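Local coordinates for tail spike protein gp49 (Pseudomonas phage LKA1, PDB 4RU4) that probably cleaves the O-specific polysaccharide on the Pseudomonas surface as a trimeric lyase, helping the phage enter its host, at residues I211-G216 against V236-A241; N258-N263 against N285-A290; R292-T297 against C316-D321. All blocks are in the same frame, centred on the assembly; numbering follows the deposited sequence. Where two conformers were deposited one is given.

Contact 1: I211-G216 against V236-A241; sequences IQIVGG and VTVTLA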
loop_
_atom_site.group_PDB
_atom_site.type_symbol
_atom_site.label_atom_id
_atom_site.label_comp_id
_atom_site.label_asym_id
_atom_site.label_seq_id
_atom_site.Cartn_x
_atom_site.Cartn_y
_atom_site.Cartn_z
ATOM N N ILE B 211 -11.930 9.946 -24.640
ATOM C CA ILE B 211 -11.973 11.151 -25.458
ATOM C C ILE B 211 -10.827 12.056 -24.991
ATOM O O ILE B 211 -10.213 11.826 -23.936
ATOM C CB ILE B 211 -13.314 11.915 -25.332
ATOM C CG1 ILE B 211 -13.575 12.315 -23.867
ATOM C CG2 ILE B 211 -14.486 11.101 -25.903
ATOM C CD1 ILE B 211 -14.575 13.459 -23.671
ATOM N N GLN B 212 -10.530 13.054 -25.797
ATOM C CA GLN B 212 -9.605 14.111 -25.412
ATOM C C GLN B 212 -10.309 15.468 -25.502
ATOM O O GLN B 212 -10.955 15.784 -26.506
ATOM C CB GLN B 212 -8.350 14.088 -26.285
ATOM C CG GLN B 212 -7.434 15.321 -26.083
ATOM C CD GLN B 212 -6.044 15.167 -26.691
ATOM O OE1 GLN B 212 -5.135 15.897 -26.315
ATOM N NE2 GLN B 212 -5.876 14.231 -27.642
ATOM N N ILE B 213 -10.223 16.239 -24.430
ATOM C CA ILE B 213 -10.715 17.612 -24.432
ATOM C C ILE B 213 -9.486 18.510 -24.509
ATOM O O ILE B 213 -8.615 18.431 -23.641
ATOM C CB ILE B 213 -11.486 17.892 -23.136
ATOM C CG1 ILE B 213 -12.823 17.167 -23.179
ATOM C CG2 ILE B 213 -11.693 19.424 -22.914
ATOM C CD1 ILE B 213 -13.514 17.179 -21.850
ATOM N N VAL B 214 -9.377 19.331 -25.559
ATOM C CA VAL B 214 -8.320 20.347 -25.573
ATOM C C VAL B 214 -9.008 21.658 -25.266
ATOM O O VAL B 214 -9.543 22.318 -26.175
ATOM C CB VAL B 214 -7.602 20.409 -26.910
ATOM C CG1 VAL B 214 -6.471 21.466 -26.873
ATOM C CG2 VAL B 214 -7.054 19.017 -27.262
ATOM N N GLY B 215 -9.023 22.010 -23.975
ATOM C CA GLY B 215 -9.886 23.059 -23.460
ATOM C C GLY B 215 -9.502 24.498 -23.786
ATOM O O GLY B 215 -10.371 25.356 -23.968
ATOM N N GLY B 216 -8.208 24.774 -23.857
ATOM C CA GLY B 216 -7.756 26.129 -24.112
ATOM C C GLY B 216 -7.888 27.024 -22.885
ATOM O O GLY B 216 -7.931 26.559 -21.733
ATOM N N VAL B 236 -9.569 9.346 -20.124
ATOM C CA VAL B 236 -9.696 10.630 -20.804
ATOM C C VAL B 236 -8.392 11.403 -20.768
ATOM O O VAL B 236 -7.568 11.229 -19.861
ATOM C CB VAL B 236 -10.856 11.541 -20.299
ATOM C CG1 VAL B 236 -12.208 10.800 -20.347
ATOM C CG2 VAL B 236 -10.554 12.100 -18.915
ATOM N N THR B 237 -8.217 12.257 -21.759
ATOM C CA THR B 237 -7.110 13.190 -21.758
ATOM C C THR B 237 -7.697 14.600 -21.709
ATOM O O THR B 237 -8.554 14.926 -22.502
ATOM C CB THR B 237 -6.228 13.004 -23.008
ATOM O OG1 THR B 237 -5.712 11.668 -23.014
ATOM C CG2 THR B 237 -5.041 13.979 -22.979
ATOM N N VAL B 238 -7.276 15.427 -20.754
ATOM C CA VAL B 238 -7.823 16.781 -20.687
ATOM C C VAL B 238 -6.688 17.776 -20.555
ATOM O O VAL B 238 -5.822 17.611 -19.703
ATOM C CB VAL B 238 -8.764 16.942 -19.476
ATOM C CG1 VAL B 238 -9.348 18.363 -19.441
ATOM C CG2 VAL B 238 -9.902 15.870 -19.506
ATOM N N THR B 239 -6.683 18.805 -21.389
ATOM C CA THR B 239 -5.763 19.911 -21.180
ATOM C C THR B 239 -6.574 21.188 -21.117
ATOM O O THR B 239 -7.678 21.268 -21.674
ATOM C CB THR B 239 -4.698 20.038 -22.298
ATOM O OG1 THR B 239 -5.331 20.412 -23.535
ATOM C CG2 THR B 239 -3.935 18.728 -22.451
ATOM N N LEU B 240 -6.040 22.179 -20.428
ATOM C CA LEU B 240 -6.788 23.394 -20.168
ATOM C C LEU B 240 -5.767 24.401 -19.698
ATOM O O LEU B 240 -4.657 24.022 -19.307
ATOM C CB LEU B 240 -7.829 23.159 -19.064
ATOM C CG LEU B 240 -8.800 24.292 -18.711
ATOM C CD1 LEU B 240 -9.785 24.499 -19.847
ATOM C CD2 LEU B 240 -9.519 24.025 -17.409
ATOM N N ALA B 241 -6.135 25.676 -19.755
ATOM C CA ALA B 241 -5.314 26.734 -19.173
ATOM C C ALA B 241 -6.269 27.644 -18.426
ATOM O O ALA B 241 -6.484 28.780 -18.822
ATOM C CB ALA B 241 -4.598 27.503 -20.259
HETATM O O HOH W 1 -7.737 10.293 -24.318
HETATM O O HOH W 2 -5.636 23.152 -23.708
#
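The carbonyl oxygen of I211 is gripped twice: T237 N donates to I211 O at 3.0 Å, lying in the carbonyl plane, and a water molecule donates a second bond. The same water also hydrogen-bonds T237 OG1, so main chain and hydroxyl of one threonine are both tied to I211, one directly and one through solvent. From here the two strands run on side by side, parallel to within 6°, with bonds alternating as in regular parallel sheet: I213 N to T237 O, T239 N to I213 O, and G215 N to T239 O at 2.8 Å. Past the strand ends the alternation breaks: A241 N bonds G216 O, one residue further along than the pattern predicts, at 2.8 Å and with the donor above the carbonyl plane. L240 CD1 slips in beside this turn, 3.4 Å from G216 O.

On the partly exposed face, Q212 and T237 lie alongside each other, the extended glutamine passing T237 CG2 with its OE1 at 3.8 Å. V214 and T239 do likewise. With OG1 held between backbone N and carbonyl carbon (chi1 67°), T239 brings its hydroxyl against V214 CG1. T239 OG1 also hydrogen-bonds a second water at 2.8 Å, and that water accepts from G216 N, bridging the two segments. The opposite face is apolar and buried: I213 CB meets V238 CG1 at 4.3 Å.

These are successive coils of the parallel beta-helix expected of a pectin lyase-like fold. Strand 98-107 continues the sheet beyond 212-214, and A96 O, just ahead of that strand, accepts from Q212 NE2, while strand 260-263 pairs with the other edge of 237-240.

Contact 2: N258-N263 against N285-A290; sequences NSNISN and NCKVYA. With NA (sodium ion), chain Y; EDO (1,2-ethanediol), chain T; EDO (1,2-ethanediol), chain S.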
loop_
_atom_site.group_PDB
_atom_site.type_symbol
_atom_site.label_atom_id
_atom_site.label_comp_id
_atom_site.label_asym_id
_atom_site.label_seq_id
_atom_site.Cartn_x
_atom_site.Cartn_y
_atom_site.Cartn_z
ATOM N N ASN B 258 -7.407 6.060 -14.899
ATOM C CA ASN B 258 -6.653 5.874 -16.159
ATOM C C ASN B 258 -6.611 7.117 -17.078
ATOM O O ASN B 258 -6.600 7.003 -18.318
ATOM C CB ASN B 258 -7.246 4.682 -16.907
ATOM C CG ASN B 258 -7.522 3.492 -15.978
ATOM O OD1 ASN B 258 -6.649 3.099 -15.206
ATOM N ND2 ASN B 258 -8.749 2.937 -16.030
ATOM N N SER B 259 -6.565 8.303 -16.473
ATOM C CA SER B 259 -6.715 9.548 -17.227
ATOM C C SER B 259 -5.483 10.443 -17.115
ATOM O O SER B 259 -4.743 10.362 -16.138
ATOM C CB SER B 259 -7.987 10.295 -16.774
ATOM O OG SER B 259 -9.106 9.448 -16.989
ATOM N N ASN B 260 -5.276 11.288 -18.113
ATOM C CA ASN B 260 -4.165 12.235 -18.102
ATOM C C ASN B 260 -4.752 13.633 -18.124
ATOM O O ASN B 260 -5.366 14.030 -19.097
ATOM C CB ASN B 260 -3.221 12.033 -19.295
ATOM C CG ASN B 260 -2.258 10.854 -19.081
ATOM O OD1 ASN B 260 -2.587 9.906 -18.373
ATOM N ND2 ASN B 260 -1.064 10.932 -19.662
ATOM N N ILE B 261 -4.539 14.365 -17.042
ATOM C CA ILE B 261 -5.138 15.673 -16.871
ATOM C C ILE B 261 -4.029 16.701 -16.695
ATOM O O ILE B 261 -3.133 16.533 -15.846
ATOM C CB ILE B 261 -6.020 15.731 -15.608
ATOM C CG1 ILE B 261 -6.995 14.530 -15.537
ATOM C CG2 ILE B 261 -6.762 17.086 -15.569
ATOM C CD1 ILE B 261 -7.912 14.401 -16.775
ATOM N N SER B 262 -4.069 17.772 -17.488
ATOM C CA SER B 262 -3.024 18.802 -17.413
ATOM C C SER B 262 -3.632 20.196 -17.453
ATOM O O SER B 262 -4.163 20.611 -18.484
ATOM C CB SER B 262 -2.027 18.645 -18.576
ATOM O OG SER B 262 -1.010 19.638 -18.532
ATOM N N ASN B 263 -3.545 20.924 -16.341
ATOM C CA ASN B 263 -4.043 22.295 -16.306
ATOM C C ASN B 263 -2.909 23.304 -16.119
ATOM O O ASN B 263 -2.335 23.411 -15.042
ATOM C CB ASN B 263 -5.153 22.473 -15.244
ATOM C CG ASN B 263 -5.748 23.881 -15.251
ATOM O OD1 ASN B 263 -5.542 24.644 -16.192
ATOM N ND2 ASN B 263 -6.436 24.245 -14.171
ATOM N N ASN B 285 -4.857 5.696 -10.840
ATOM C CA ASN B 285 -4.009 5.478 -12.007
ATOM C C ASN B 285 -4.040 6.661 -12.969
ATOM O O ASN B 285 -4.113 6.469 -14.183
ATOM C CB ASN B 285 -4.431 4.218 -12.747
ATOM C CG ASN B 285 -3.323 3.684 -13.620
ATOM O OD1 ASN B 285 -2.141 3.888 -13.322
ATOM N ND2 ASN B 285 -3.684 3.025 -14.711
ATOM N N CYS B 286 -3.992 7.878 -12.428
ATOM C CA CYS B 286 -3.984 9.082 -13.256
ATOM C C CYS B 286 -2.630 9.780 -13.251
ATOM O O CYS B 286 -1.937 9.790 -12.214
ATOM C CB CYS B 286 -5.035 10.079 -12.764
ATOM S SG CYS B 286 -6.747 9.519 -13.002
ATOM N N LYS B 287 -2.275 10.383 -14.390
ATOM C CA LYS B 287 -1.091 11.254 -14.479
ATOM C C LYS B 287 -1.603 12.676 -14.562
ATOM O O LYS B 287 -2.418 12.997 -15.443
ATOM C CB LYS B 287 -0.227 10.899 -15.713
ATOM C CG LYS B 287 1.033 11.784 -15.886
ATOM C CD LYS B 287 2.047 11.157 -16.887
ATOM C CE LYS B 287 3.218 12.138 -17.172
ATOM N NZ LYS B 287 2.754 13.230 -18.086
ATOM N N VAL B 288 -1.194 13.525 -13.612
ATOM C CA VAL B 288 -1.817 14.826 -13.476
ATOM C C VAL B 288 -0.776 15.942 -13.291
ATOM O O VAL B 288 0.208 15.788 -12.531
ATOM C CB VAL B 288 -2.822 14.837 -12.287
ATOM C CG1 VAL B 288 -3.604 16.146 -12.259
ATOM C CG2 VAL B 288 -3.780 13.625 -12.345
ATOM N N TYR B 289 -0.974 17.043 -14.009
ATOM C CA TYR B 289 -0.231 18.286 -13.782
ATOM C C TYR B 289 -1.219 19.427 -13.605
ATOM O O TYR B 289 -2.199 19.499 -14.331
ATOM C CB TYR B 289 0.695 18.654 -14.967
ATOM C CG TYR B 289 1.257 20.041 -14.790
ATOM C CD1 TYR B 289 2.353 20.277 -13.950
ATOM C CD2 TYR B 289 0.638 21.144 -15.392
ATOM C CE1 TYR B 289 2.846 21.553 -13.764
ATOM C CE2 TYR B 289 1.112 22.426 -15.194
ATOM C CZ TYR B 289 2.205 22.627 -14.370
ATOM O OH TYR B 289 2.668 23.919 -14.199
ATOM N N ALA B 290 -0.952 20.323 -12.661
ATOM C CA ALA B 290 -1.634 21.625 -12.634
ATOM C C ALA B 290 -0.678 22.637 -12.020
ATOM O O ALA B 290 0.160 22.263 -11.220
ATOM C CB ALA B 290 -2.936 21.563 -11.852
HETATM NA NA NA Y . -0.193 20.630 -21.230
HETATM C C1 EDO T . -0.607 14.745 -17.577
HETATM O O1 EDO T . 0.030 13.952 -18.594
HETATM C C2 EDO T . 0.250 15.967 -17.296
HETATM O O2 EDO T . 1.545 15.624 -16.784
HETATM C C1 EDO S . -5.142 8.920 -20.678
HETATM O O1 EDO S . -4.530 7.829 -19.988
HETATM C C2 EDO S . -5.116 8.655 -22.170
HETATM O O2 EDO S . -5.540 7.317 -22.381
HETATM O O HOH W 3 -3.134 7.595 -16.723
HETATM O O HOH W 4 -1.363 21.848 -23.336
#
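Successive coils of the parallel beta-helix pair here, strand 260-263 against strand 287-290, in a buried contact that borders a second subunit. The strands run 5° from parallel. Four main-chain bonds join them, from K287 N to S259 O at the start to N263 N to Y289 O, at 2.8 Å, at the end.

Before the strands, the side chains of N258 and N285 cross. N285 ND2 donates to N258 OD1 at 3.0 Å, in the carbonyl plane and on a lone pair, although the two amides stand 80° apart; N258 ND2 is taken by D234. C286 SG lies beside its own backbone N (chi1 -68°) and receives a weak bond from S259 N at 3.7 Å.

Inside the helix, V288 CG1 makes an apolar contact with I261 CB at 4.2 Å. N263 meets A290 through CB, while its ND2 bonds N242 O and Y271 O and its OD1 bonds G265 N. The other face carries polar groups. The N260 and K287 side chains cross, N260 OD1 lying 3.7 Å from K287 CB, and a bend at chi4 brings K287 NZ to both hydroxyls of an ethanediol, probably from the crystallisation liquor, at 2.9 Å from O1.

That outer face meets the second subunit: K287 forms a salt bridge with E172, N260 ND2 bonds D253 and the Y289 ring makes a cation-pi contact with R184, all of that chain. Within the chain, strand 237-240 flanks 260-263, strand 317-320 flanks 287-290, and I273 of strand 271-276 closes over I261 and V288 from across the core.

Contact 3: R292-T297 against C316-D321; sequences RHAIAT and CTLRND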
loop_
_atom_site.group_PDB
_atom_site.type_symbol
_atom_site.label_atom_id
_atom_site.label_comp_id
_atom_site.label_asym_id
_atom_site.label_seq_id
_atom_site.Cartn_x
_atom_site.Cartn_y
_atom_site.Cartn_z
ATOM N N ARG B 292 -1.047 24.878 -9.743
ATOM C CA ARG B 292 -1.074 24.908 -8.270
ATOM C C ARG B 292 -1.256 23.536 -7.590
ATOM O O ARG B 292 -0.329 23.036 -6.950
ATOM C CB ARG B 292 -2.088 25.923 -7.746
ATOM C CG ARG B 292 -1.568 27.366 -7.938
ATOM C CD ARG B 292 -2.461 28.400 -7.307
ATOM N NE ARG B 292 -2.395 28.381 -5.848
ATOM C CZ ARG B 292 -3.319 27.834 -5.057
ATOM N NH1 ARG B 292 -4.407 27.207 -5.571
ATOM N NH2 ARG B 292 -3.141 27.903 -3.732
ATOM N N HIS B 293 -2.432 22.930 -7.734
ATOM C CA HIS B 293 -2.690 21.650 -7.087
ATOM C C HIS B 293 -3.102 20.623 -8.117
ATOM O O HIS B 293 -4.143 20.766 -8.721
ATOM C CB HIS B 293 -3.830 21.778 -6.099
ATOM C CG HIS B 293 -3.607 22.823 -5.056
ATOM N ND1 HIS B 293 -2.371 23.051 -4.481
ATOM C CD2 HIS B 293 -4.461 23.712 -4.495
ATOM C CE1 HIS B 293 -2.486 24.014 -3.584
ATOM N NE2 HIS B 293 -3.738 24.444 -3.588
ATOM N N ALA B 294 -2.290 19.596 -8.313
ATOM C CA ALA B 294 -2.616 18.575 -9.311
ATOM C C ALA B 294 -3.953 17.925 -8.970
ATOM O O ALA B 294 -4.817 17.761 -9.822
ATOM C CB ALA B 294 -1.501 17.509 -9.380
ATOM N N ILE B 295 -4.089 17.487 -7.729
ATOM C CA ILE B 295 -5.371 17.015 -7.231
ATOM C C ILE B 295 -5.663 17.826 -5.979
ATOM O O ILE B 295 -4.742 18.151 -5.197
ATOM C CB ILE B 295 -5.363 15.494 -6.937
ATOM C CG1 ILE B 295 -5.074 14.703 -8.228
ATOM C CG2 ILE B 295 -6.680 15.050 -6.280
ATOM C CD1 ILE B 295 -5.147 13.157 -8.039
ATOM N N ALA B 296 -6.935 18.179 -5.796
ATOM C CA ALA B 296 -7.338 18.961 -4.640
ATOM C C ALA B 296 -8.690 18.482 -4.163
ATOM O O ALA B 296 -9.386 17.760 -4.880
ATOM C CB ALA B 296 -7.416 20.425 -5.002
ATOM N N THR B 297 -9.058 18.872 -2.947
ATOM C CA THR B 297 -10.423 18.717 -2.496
ATOM C C THR B 297 -10.839 20.049 -1.873
ATOM O O THR B 297 -9.986 20.822 -1.414
ATOM C CB THR B 297 -10.566 17.547 -1.457
ATOM O OG1 THR B 297 -9.861 17.881 -0.251
ATOM C CG2 THR B 297 -9.992 16.239 -2.026
ATOM N N CYS B 316 -1.334 7.363 -8.510
ATOM C CA CYS B 316 -1.165 8.501 -9.426
ATOM C C CYS B 316 0.238 9.084 -9.390
ATOM O O CYS B 316 0.960 8.926 -8.401
ATOM C CB CYS B 316 -2.140 9.632 -9.070
ATOM S SG CYS B 316 -3.904 9.201 -9.218
ATOM N N THR B 317 0.617 9.766 -10.463
ATOM C CA THR B 317 1.806 10.630 -10.467
ATOM C C THR B 317 1.313 12.065 -10.639
ATOM O O THR B 317 0.540 12.364 -11.577
ATOM C CB THR B 317 2.805 10.274 -11.612
ATOM O OG1 THR B 317 3.414 9.016 -11.320
ATOM C CG2 THR B 317 3.935 11.319 -11.710
ATOM N N LEU B 318 1.728 12.936 -9.729
ATOM C CA LEU B 318 1.245 14.304 -9.680
ATOM C C LEU B 318 2.439 15.262 -9.776
ATOM O O LEU B 318 3.485 15.026 -9.141
ATOM C CB LEU B 318 0.481 14.568 -8.359
ATOM C CG LEU B 318 -0.580 13.522 -7.947
ATOM C CD1 LEU B 318 -1.278 14.006 -6.648
ATOM C CD2 LEU B 318 -1.602 13.340 -9.033
ATOM N N ARG B 319 2.271 16.320 -10.555
ATOM C CA ARG B 319 3.255 17.409 -10.684
ATOM C C ARG B 319 2.556 18.761 -10.650
ATOM O O ARG B 319 1.396 18.885 -11.073
ATOM C CB ARG B 319 4.030 17.293 -12.000
ATOM C CG ARG B 319 4.920 16.045 -12.117
ATOM C CD ARG B 319 5.544 15.958 -13.550
ATOM N NE ARG B 319 6.567 14.907 -13.638
ATOM C CZ ARG B 319 6.327 13.637 -13.960
ATOM N NH1 ARG B 319 5.084 13.218 -14.216
ATOM N NH2 ARG B 319 7.334 12.764 -14.010
ATOM N N ASN B 320 3.247 19.769 -10.115
ATOM C CA ASN B 320 2.750 21.132 -10.159
ATOM C C ASN B 320 3.867 22.085 -10.598
ATOM O O ASN B 320 4.975 21.643 -10.910
ATOM C CB ASN B 320 2.065 21.562 -8.831
ATOM C CG ASN B 320 3.066 21.992 -7.734
ATOM O OD1 ASN B 320 4.266 21.682 -7.795
ATOM N ND2 ASN B 320 2.564 22.716 -6.729
ATOM N N ASP B 321 3.559 23.377 -10.650
ATOM C CA ASP B 321 4.553 24.399 -10.941
ATOM C C ASP B 321 5.260 24.705 -9.624
ATOM O O ASP B 321 4.677 25.305 -8.714
ATOM C CB ASP B 321 3.829 25.659 -11.448
ATOM C CG ASP B 321 4.778 26.818 -11.761
ATOM O OD1 ASP B 321 5.980 26.736 -11.451
ATOM O OD2 ASP B 321 4.308 27.835 -12.321
#
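R292 meets the other segment through its backbone: its carbonyl oxygen receives N320 ND2 at 2.9 Å. The bond is nearly straight, 167° at the hydrogen, and lies in the amide plane of N320. With CG between its backbone N and carbonyl carbon (chi1 81°), the asparagine has its amide turned toward the R292 carbonyl on the preceding coil. The R292 side chain leads off the other way, to D269 O.

Past H293, whose ring stacks on H327 instead, the chain turns a corner at A294 and I295, passing from one face of the beta-helix to another. A294 points its methyl toward the neighbouring coil, where A294 CB lies 3.7 Å from L318 CB and 3.6 Å from R319 O. I295 then reaches back with its CD1 end. It meets L318 at about a right angle, I295 CD1 resting 3.7 Å from L318 CD2, and C316 SG borders the same methyl at 4.3 Å. V288 packs on both A294 and L318, and Y340 on both I295 and L318.

Unlike neighbouring strands, these segments share no backbone-to-backbone bond, and the touching parts run nearly opposite, 168° apart. The chemistry is therefore that of a corner packed into an apolar core, with a single polar tie. N320 ND2 also donates to T326 O, so one buried amide nitrogen serves two carbonyls, and this double hold satisfies the nitrogen and probably fixes the rotation of the amide.

How the contacts relate
The three contacts follow one another along the chain without nesting or crossing. Contact 1 closes the loop 217-235, contact 2 the loop 264-284 and contact 3 the loop 298-315, each loop with its flanking segments making about one coil. Contacts 1 and 2 touch directly, probable hydrogen bonds from S262 N to V238 O and from N260 N to V236 O carrying the same sheet onward. Strand 287-290 of contact 2 is in turn neighbour to 317-320 of contact 3, through V288. Contact 3 differs in kind: where the first two pair strands along one face, it joins the corner leading toward strand 296-298 to that face. Contacts 2 and 3 both border the second subunit.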